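Local structure of vanadium-dependent haloperoxidase (Zobellia galactanivorans, 4CIT) at residues A[175-179]-A[203-209]; A[53-59]-A[284-288]. The protein probably acts as a vanadate-dependent peroxidase that uses hydrogen peroxide to oxidise iodide. All coordinates share one frame; numbering follows the deposited sequence.

Contact 1 of 2, residues A[175-179]-A[203-209]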
ATOM      1  N   THR A 175      -0.466  -0.723 -19.997  1.00 15.47           N
ATOM      2  CA  THR A 175      -0.876   0.628 -19.651  1.00 17.18           C
ATOM      3  C   THR A 175       0.276   1.633 -19.627  1.00 17.81           C
ATOM      4  O   THR A 175       0.030   2.832 -19.582  1.00 19.86           O
ATOM      5  CB  THR A 175      -1.581   0.671 -18.258  1.00 16.85           C
ATOM      6  OG1 THR A 175      -0.668   0.162 -17.291  1.00 18.20           O
ATOM      7  CG2 THR A 175      -2.904  -0.008 -18.262  1.00 19.50           C
ATOM      8  N   ARG A 176       1.526   1.209 -19.725  1.00 18.13           N
ATOM      9  CA  ARG A 176       2.669   2.131 -19.740  1.00 18.72           C
ATOM     10  C   ARG A 176       2.657   3.099 -20.935  1.00 23.92           C
ATOM     11  O   ARG A 176       3.060   4.207 -20.783  1.00 25.05           O
ATOM     12  CB  ARG A 176       4.038   1.398 -19.731  1.00 17.31           C
ATOM     13  CG  ARG A 176       4.263   0.444 -18.593  1.00 15.83           C
ATOM     14  CD  ARG A 176       4.228   1.191 -17.242  1.00 16.69           C
ATOM     15  NE  ARG A 176       2.828   1.163 -16.765  1.00 16.82           N
ATOM     16  CZ  ARG A 176       2.266   2.013 -15.910  1.00 19.33           C
ATOM     17  NH1 ARG A 176       2.994   2.977 -15.373  1.00 18.93           N
ATOM     18  NH2 ARG A 176       0.952   1.879 -15.598  1.00 19.58           N
ATOM     19  N   THR A 177       2.135   2.655 -22.065  1.00 27.14           N
ATOM     20  CA  THR A 177       2.132   3.453 -23.300  1.00 32.72           C
ATOM     21  C   THR A 177       0.727   3.744 -23.767  1.00 31.84           C
ATOM     22  O   THR A 177       0.498   4.081 -24.948  1.00 31.86           O
ATOM     23  CB  THR A 177       2.879   2.712 -24.410  1.00 32.61           C
ATOM     24  OG1 THR A 177       2.308   1.398 -24.587  1.00 32.52           O
ATOM     25  CG2 THR A 177       4.326   2.580 -24.040  1.00 36.72           C
ATOM     26  N   MET A 178      -0.237   3.705 -22.846  1.00 27.80           N
ATOM     27  CA  MET A 178      -1.596   4.101 -23.187  1.00 33.02           C
ATOM     28  C   MET A 178      -1.642   5.612 -23.408  1.00 38.84           C
ATOM     29  O   MET A 178      -0.999   6.331 -22.676  1.00 39.80           O
ATOM     30  CB  MET A 178      -2.568   3.669 -22.106  1.00 32.84           C
ATOM     31  CG  MET A 178      -3.295   2.404 -22.471  1.00 30.85           C
ATOM     32  SD  MET A 178      -4.401   1.792 -21.162  1.00 24.55           S
ATOM     33  CE  MET A 178      -4.209   0.022 -21.567  1.00 33.95           C
ATOM     34  N   PRO A 179      -2.350   6.095 -24.462  1.00 45.47           N
ATOM     35  CA  PRO A 179      -2.403   7.553 -24.678  1.00 50.31           C
ATOM     36  C   PRO A 179      -3.040   8.299 -23.519  1.00 49.70           C
ATOM     37  O   PRO A 179      -3.978   7.800 -22.862  1.00 48.53           O
ATOM     38  CB  PRO A 179      -3.277   7.708 -25.927  1.00 51.30           C
ATOM     39  CG  PRO A 179      -4.162   6.492 -25.915  1.00 53.97           C
ATOM     40  CD  PRO A 179      -3.322   5.379 -25.317  1.00 51.94           C
ATOM     41  N   GLU A 203      -1.214   8.126 -13.195  1.00 10.88           N
ATOM     42  CA  GLU A 203      -1.887   6.813 -13.397  1.00 12.30           C
ATOM     43  C   GLU A 203      -3.417   6.832 -13.750  1.00 12.10           C
ATOM     44  O   GLU A 203      -4.203   6.172 -13.152  1.00 10.65           O
ATOM     45  CB  GLU A 203      -1.553   5.773 -12.301  1.00 13.26           C
ATOM     46  CG  GLU A 203      -0.085   5.427 -12.156  1.00 13.41           C
ATOM     47  CD  GLU A 203       0.529   4.702 -13.372  1.00 15.19           C
ATOM     48  OE1 GLU A 203      -0.183   4.090 -14.246  1.00 14.42           O
ATOM     49  OE2 GLU A 203       1.770   4.671 -13.457  1.00 16.81           O
ATOM     50  N   PRO A 204      -3.769   7.540 -14.796  1.00 10.64           N
ATOM     51  CA  PRO A 204      -5.162   7.689 -15.203  1.00 10.57           C
ATOM     52  C   PRO A 204      -5.830   6.368 -15.475  1.00 10.63           C
ATOM     53  O   PRO A 204      -7.057   6.219 -15.374  1.00 10.23           O
ATOM     54  CB  PRO A 204      -5.055   8.646 -16.397  1.00 12.52           C
ATOM     55  CG  PRO A 204      -3.595   8.447 -16.915  1.00 13.56           C
ATOM     56  CD  PRO A 204      -2.811   8.278 -15.665  1.00 12.97           C
ATOM     57  N   HIS A 205      -5.023   5.409 -15.944  1.00 10.69           N
ATOM     58  CA  HIS A 205      -5.497   4.068 -16.248  1.00 11.85           C
ATOM     59  C   HIS A 205      -5.191   3.021 -15.242  1.00 10.10           C
ATOM     60  O   HIS A 205      -5.208   1.839 -15.585  1.00  9.74           O
ATOM     61  CB  HIS A 205      -4.936   3.617 -17.667  1.00 15.23           C
ATOM     62  CG  HIS A 205      -5.289   4.606 -18.742  1.00 19.50           C
ATOM     63  ND1 HIS A 205      -6.596   4.842 -19.103  1.00 24.12           N
ATOM     64  CD2 HIS A 205      -4.531   5.479 -19.450  1.00 20.62           C
ATOM     65  CE1 HIS A 205      -6.623   5.771 -20.055  1.00 25.30           C
ATOM     66  NE2 HIS A 205      -5.386   6.146 -20.305  1.00 23.24           N
ATOM     67  N   TRP A 206      -4.991   3.365 -13.982  1.00  9.65           N
ATOM     68  CA  TRP A 206      -4.762   2.323 -12.965  1.00  9.19           C
ATOM     69  C   TRP A 206      -5.973   1.433 -12.841  1.00  9.39           C
ATOM     70  O   TRP A 206      -5.801   0.245 -12.530  1.00  9.66           O
ATOM     71  CB  TRP A 206      -4.387   2.925 -11.627  1.00  9.34           C
ATOM     72  CG  TRP A 206      -3.642   2.023 -10.751  1.00  8.38           C
ATOM     73  CD1 TRP A 206      -4.079   1.421  -9.607  1.00  9.24           C
ATOM     74  CD2 TRP A 206      -2.356   1.483 -11.037  1.00  8.41           C
ATOM     75  NE1 TRP A 206      -3.101   0.557  -9.112  1.00  9.49           N
ATOM     76  CE2 TRP A 206      -2.052   0.551 -10.018  1.00  9.11           C
ATOM     77  CE3 TRP A 206      -1.427   1.659 -12.114  1.00  9.00           C
ATOM     78  CZ2 TRP A 206      -0.841  -0.129  -9.994  1.00  9.01           C
ATOM     79  CZ3 TRP A 206      -0.238   0.957 -12.093  1.00  9.44           C
ATOM     80  CH2 TRP A 206       0.021   0.038 -11.076  1.00  9.76           C
ATOM     81  N   ASN A 207      -7.196   1.918 -13.200  1.00  9.28           N
ATOM     82  CA  ASN A 207      -8.350   1.071 -13.233  1.00 10.53           C
ATOM     83  C   ASN A 207      -8.355  -0.026 -14.268  1.00 10.40           C
ATOM     84  O   ASN A 207      -9.291  -0.834 -14.290  1.00 11.96           O
ATOM     85  CB  ASN A 207      -9.633   1.888 -13.206  1.00 11.71           C
ATOM     86  CG  ASN A 207      -9.884   2.610 -14.445  1.00 12.76           C
ATOM     87  OD1 ASN A 207      -8.993   2.705 -15.325  1.00 11.33           O
ATOM     88  ND2 ASN A 207     -11.115   3.189 -14.559  1.00 14.53           N
ATOM     89  N   LYS A 208      -7.336  -0.043 -15.122  1.00 10.21           N
ATOM     90  CA  LYS A 208      -7.214  -1.106 -16.136  1.00 12.15           C
ATOM     91  C   LYS A 208      -6.244  -2.208 -15.739  1.00 11.18           C
ATOM     92  O   LYS A 208      -6.050  -3.144 -16.518  1.00 12.54           O
ATOM     93  CB  LYS A 208      -6.775  -0.506 -17.452  1.00 13.70           C
ATOM     94  CG  LYS A 208      -7.711   0.528 -17.970  1.00 16.01           C
ATOM     95  CD  LYS A 208      -9.037   0.016 -18.345  1.00 23.45           C
ATOM     96  CE  LYS A 208      -9.911   1.152 -18.941  1.00 29.84           C
ATOM     97  NZ  LYS A 208     -11.238   1.202 -18.226  1.00 31.68           N
ATOM     98  N   ILE A 209      -5.694  -2.136 -14.536  1.00 11.82           N
ATOM     99  CA  ILE A 209      -4.807  -3.202 -13.993  1.00 10.95           C
ATOM    100  C   ILE A 209      -5.748  -4.321 -13.506  1.00 11.00           C
ATOM    101  O   ILE A 209      -6.807  -4.076 -12.935  1.00 11.02           O
ATOM    102  CB  ILE A 209      -3.997  -2.631 -12.805  1.00 11.24           C
ATOM    103  CG1 ILE A 209      -3.117  -1.415 -13.255  1.00 11.52           C
ATOM    104  CG2 ILE A 209      -3.167  -3.785 -12.219  1.00 13.23           C
ATOM    105  CD1 ILE A 209      -2.085  -1.785 -14.286  1.00 12.16           C
TER

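Contact 2 of 2, residues A[53-59]-A[284-288]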
ATOM      1  N   ILE A  53      11.546   4.829  -3.195  1.00 18.54           N
ATOM      2  CA  ILE A  53      11.798   6.251  -2.977  1.00 23.89           C
ATOM      3  C   ILE A  53      12.803   6.740  -3.996  1.00 23.07           C
ATOM      4  O   ILE A  53      12.538   7.672  -4.797  1.00 21.26           O
ATOM      5  CB  ILE A  53      12.377   6.550  -1.629  1.00 27.08           C
ATOM      6  CG1 ILE A  53      11.419   6.116  -0.510  1.00 31.44           C
ATOM      7  CG2 ILE A  53      12.642   8.061  -1.510  1.00 32.77           C
ATOM      8  CD1 ILE A  53      12.066   6.238   0.856  1.00 31.34           C
ATOM      9  N   HIS A  54      13.937   6.053  -4.039  1.00 18.91           N
ATOM     10  CA  HIS A  54      14.954   6.414  -5.013  1.00 20.48           C
ATOM     11  C   HIS A  54      14.468   6.459  -6.483  1.00 20.77           C
ATOM     12  O   HIS A  54      14.832   7.418  -7.239  1.00 16.60           O
ATOM     13  CB  HIS A  54      16.207   5.501  -4.852  1.00 20.34           C
ATOM     14  CG  HIS A  54      17.247   5.807  -5.854  1.00 23.74           C
ATOM     15  ND1 HIS A  54      18.048   6.932  -5.768  1.00 29.20           N
ATOM     16  CD2 HIS A  54      17.545   5.223  -7.038  1.00 27.28           C
ATOM     17  CE1 HIS A  54      18.851   6.978  -6.813  1.00 28.65           C
ATOM     18  NE2 HIS A  54      18.571   5.955  -7.598  1.00 28.55           N
ATOM     19  N   ASP A  55      13.652   5.488  -6.928  1.00 16.70           N
ATOM     20  CA  ASP A  55      13.253   5.313  -8.312  1.00 18.69           C
ATOM     21  C   ASP A  55      11.974   6.109  -8.664  1.00 20.26           C
ATOM     22  O   ASP A  55      11.515   6.097  -9.830  1.00 23.71           O
ATOM     23  CB  ASP A  55      12.990   3.808  -8.605  1.00 18.21           C
ATOM     24  CG  ASP A  55      14.272   2.965  -8.666  1.00 20.18           C
ATOM     25  OD1 ASP A  55      15.385   3.524  -8.688  1.00 16.90           O
ATOM     26  OD2 ASP A  55      14.187   1.698  -8.742  1.00 20.12           O
ATOM     27  N   ILE A  56      11.414   6.725  -7.636  1.00 17.08           N
ATOM     28  CA  ILE A  56      10.246   7.623  -7.735  1.00 22.35           C
ATOM     29  C   ILE A  56       9.006   6.903  -8.282  1.00 18.42           C
ATOM     30  O   ILE A  56       8.334   7.298  -9.221  1.00 20.14           O
ATOM     31  CB  ILE A  56      10.558   8.962  -8.426  1.00 28.37           C
ATOM     32  CG1 ILE A  56      12.011   9.389  -8.057  1.00 30.87           C
ATOM     33  CG2 ILE A  56       9.574   9.999  -7.928  1.00 30.32           C
ATOM     34  CD1 ILE A  56      12.426  10.719  -8.636  1.00 33.63           C
ATOM     35  N   PHE A  57       8.665   5.861  -7.563  1.00 16.70           N
ATOM     36  CA  PHE A  57       7.383   5.195  -7.770  1.00 16.60           C
ATOM     37  C   PHE A  57       6.219   5.952  -7.175  1.00 15.35           C
ATOM     38  O   PHE A  57       6.239   6.389  -6.043  1.00 17.96           O
ATOM     39  CB  PHE A  57       7.472   3.759  -7.313  1.00 16.46           C
ATOM     40  CG  PHE A  57       8.223   2.882  -8.277  1.00 16.52           C
ATOM     41  CD1 PHE A  57       7.627   2.455  -9.446  1.00 18.48           C
ATOM     42  CD2 PHE A  57       9.554   2.527  -8.060  1.00 17.87           C
ATOM     43  CE1 PHE A  57       8.309   1.694 -10.407  1.00 20.09           C
ATOM     44  CE2 PHE A  57      10.224   1.766  -8.973  1.00 18.25           C
ATOM     45  CZ  PHE A  57       9.615   1.322 -10.144  1.00 20.38           C
ATOM     46  N   SER A  58       5.099   5.956  -7.874  1.00 14.36           N
ATOM     47  CA  SER A  58       3.886   6.626  -7.380  1.00 13.86           C
ATOM     48  C   SER A  58       3.085   5.738  -6.388  1.00 11.65           C
ATOM     49  O   SER A  58       3.291   4.523  -6.340  1.00 12.76           O
ATOM     50  CB  SER A  58       2.960   6.943  -8.546  1.00 14.04           C
ATOM     51  OG  SER A  58       2.452   5.742  -9.146  1.00 14.30           O
ATOM     52  N   PRO A  59       2.137   6.326  -5.620  1.00 12.17           N
ATOM     53  CA  PRO A  59       1.393   5.506  -4.646  1.00 13.35           C
ATOM     54  C   PRO A  59       0.693   4.252  -5.166  1.00 13.12           C
ATOM     55  O   PRO A  59       0.914   3.139  -4.625  1.00 12.75           O
ATOM     56  CB  PRO A  59       0.441   6.498  -3.955  1.00 14.48           C
ATOM     57  CG  PRO A  59       1.193   7.800  -4.060  1.00 14.78           C
ATOM     58  CD  PRO A  59       1.934   7.762  -5.388  1.00 13.10           C
ATOM     59  N   LYS A 284      12.666  12.709   0.175  1.00 50.49           N
ATOM     60  CA  LYS A 284      12.659  11.353   0.791  1.00 43.09           C
ATOM     61  C   LYS A 284      11.363  11.091   1.582  1.00 29.98           C
ATOM     62  O   LYS A 284      11.266  11.370   2.781  1.00 27.16           O
ATOM     63  CB  LYS A 284      13.903  11.173   1.691  1.00 47.31           C
ATOM     64  CG  LYS A 284      14.268   9.704   1.931  1.00 53.29           C
ATOM     65  CD  LYS A 284      15.518   9.462   2.783  1.00 51.94           C
ATOM     66  CE  LYS A 284      15.158   9.225   4.258  1.00 53.08           C
ATOM     67  NZ  LYS A 284      15.915   8.120   4.931  1.00 48.84           N
ATOM     68  N   LYS A 285      10.313  10.631   0.922  1.00 25.59           N
ATOM     69  CA  LYS A 285       9.118  10.257   1.660  1.00 26.84           C
ATOM     70  C   LYS A 285       8.499   8.914   1.195  1.00 21.46           C
ATOM     71  O   LYS A 285       8.704   8.577   0.032  1.00 24.88           O
ATOM     72  CB  LYS A 285       8.120  11.340   1.501  1.00 37.43           C
ATOM     73  CG  LYS A 285       8.229  12.405   2.575  1.00 40.98           C
ATOM     74  CD  LYS A 285       7.619  13.670   2.025  1.00 48.15           C
ATOM     75  CE  LYS A 285       6.408  13.323   1.157  1.00 47.70           C
ATOM     76  NZ  LYS A 285       5.274  14.181   1.546  1.00 39.44           N
ATOM     77  N   ILE A 286       7.875   8.152   2.112  1.00 18.24           N
ATOM     78  CA  ILE A 286       7.218   6.910   1.730  1.00 19.46           C
ATOM     79  C   ILE A 286       5.760   7.166   1.291  1.00 20.95           C
ATOM     80  O   ILE A 286       5.197   8.168   1.609  1.00 24.55           O
ATOM     81  CB  ILE A 286       7.313   5.828   2.818  1.00 20.37           C
ATOM     82  CG1 ILE A 286       6.666   6.216   4.148  1.00 19.54           C
ATOM     83  CG2 ILE A 286       8.763   5.451   2.982  1.00 21.41           C
ATOM     84  CD1 ILE A 286       6.566   5.040   5.119  1.00 24.91           C
ATOM     85  N   THR A 287       5.156   6.272   0.527  1.00 14.96           N
ATOM     86  CA  THR A 287       3.777   6.381   0.157  1.00 14.57           C
ATOM     87  C   THR A 287       2.826   5.774   1.202  1.00 13.20           C
ATOM     88  O   THR A 287       3.267   5.056   2.091  1.00 12.17           O
ATOM     89  CB  THR A 287       3.549   5.671  -1.172  1.00 16.28           C
ATOM     90  OG1 THR A 287       3.856   4.310  -0.978  1.00 16.63           O
ATOM     91  CG2 THR A 287       4.399   6.290  -2.290  1.00 20.78           C
ATOM     92  N   PRO A 288       1.534   6.018   1.090  1.00 12.33           N
ATOM     93  CA  PRO A 288       0.636   5.491   2.090  1.00 12.90           C
ATOM     94  C   PRO A 288       0.610   3.977   2.190  1.00 12.00           C
ATOM     95  O   PRO A 288       0.462   3.432   3.312  1.00 12.91           O
ATOM     96  CB  PRO A 288      -0.756   6.009   1.625  1.00 13.57           C
ATOM     97  CG  PRO A 288      -0.419   7.289   0.973  1.00 13.54           C
ATOM     98  CD  PRO A 288       0.859   7.004   0.202  1.00 14.77           C
TER
HETATM   99  O   HOH W   1       1.441   3.438  -1.797  1.00 13.57           O

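Contact 1 of 2, residues A[175-179]-A[203-209]
Arg176 and Glu203 form a two-pronged, end-on salt bridge that ties together two type I beta turns, Thr175–Met178 and Glu203–Trp206, in the long loop region between helices 172-175 and 235-253 of this mainly helical haloperoxidase. Arg176 NH1 reaches Glu203 OE2 at 2.8 Å along a nearly straight bond (175°) that meets the syn lone pair of OE2. The second prong, NH2 to Glu203 OE1, meets its oxygen on the syn side but tilted out of the carboxylate plane; the two flat groups still lie nearly coplanar, 22° apart. Bends at chi2 and chi3 (91°) curl the arginine chain back, and NH2 also donates to Thr175 OG1 at 2.9 Å, while NE bonds to Tyr172 O, which fixes the rotation of the guanidinium. NH2 also approaches the ring edge of Trp206. A leucine in place of this arginine would probably leave the Glu203 carboxylate without its cationic mate and cost Thr175 OG1 a donor.

Apolar contact fills the middle: Thr175 CG2 rests 4.0 Å from Lys208 CB, and Trp206 packs on helices 59-80 and 307-335.

His205 joins the far end of the turn. Met178 SD sits over one face of its imidazole, 4.1 Å from the ring centroid and shifted toward the rim, while at the ring edge His205 NE2 makes a weak, 3.4 Å hydrogen bond to Pro179 O.

Contact 2 of 2, residues A[53-59]-A[284-288]
Ile53, in the last turn of helix 38-55, lies against the backbone of Lys284 and Lys285 and makes the largest contribution to this interface. Its two branches diverge. CG2 touches Lys284 CA at 4.0 Å and also the CG of the same lysine, whereas CG1, on the other branch, comes within 3.7 Å of Lys285 O. The extended end of that branch (chi2 172°) carries CD1 on to Ile286 CG2, 4.0 Å away, where the two isoleucines cross obliquely. The lysine amines turn to other partners: Lys285 NZ forms a salt bridge with Asp267, and Lys284 NZ a weak bond with Pro396 O.

Thr287 and Pro59 make the second patch, after the chain has left the helix through a Schellman motif at Ile56. The methyl CG2 of Thr287 settles against the proline, 3.9 Å from Pro59 CA and also touching Pro59 CG. With chi1 at 62°, the threonine keeps this methyl on Pro59 while its OG1 reaches a water at 2.7 Å; the same water donates to Pro59 O at 2.9 Å. No direct hydrogen bond crosses the interface, so this bridge is its polar link. Next along, Pro59 CB meets Pro288 CD.

In the helical core, with the Pro288 side chain about 5 Å from a bound vanadate, both segments thus run into helix starts. Ser58 is the N-cap of helix 59-80 and Thr287 that of helix 288-302, each followed by a proline, a residue typical of the first turn of a helix, where its missing N-H costs no bond.

Contact 1 is partly buried and lies toward the outside, its centre about 18 Å from that of the chain, whereas contact 2 is buried and its centre lies about 11 Å from it. Their chemistry follows: a salt bridge, a sulfur-aromatic contact and a weak hydrogen bond join two turns in contact 1, while contact 2 relies on apolar packing and one bridging water beside two helix starts. In sequence, contact 1 is nested inside the loop closed by contact 2. Helix 59-80 is common ground, since it begins at Pro59 in contact 2 and receives Trp206 and Glu203 of contact 1. The two meet directly where Glu203 CG packs 3.9 Å from Ser58 OG.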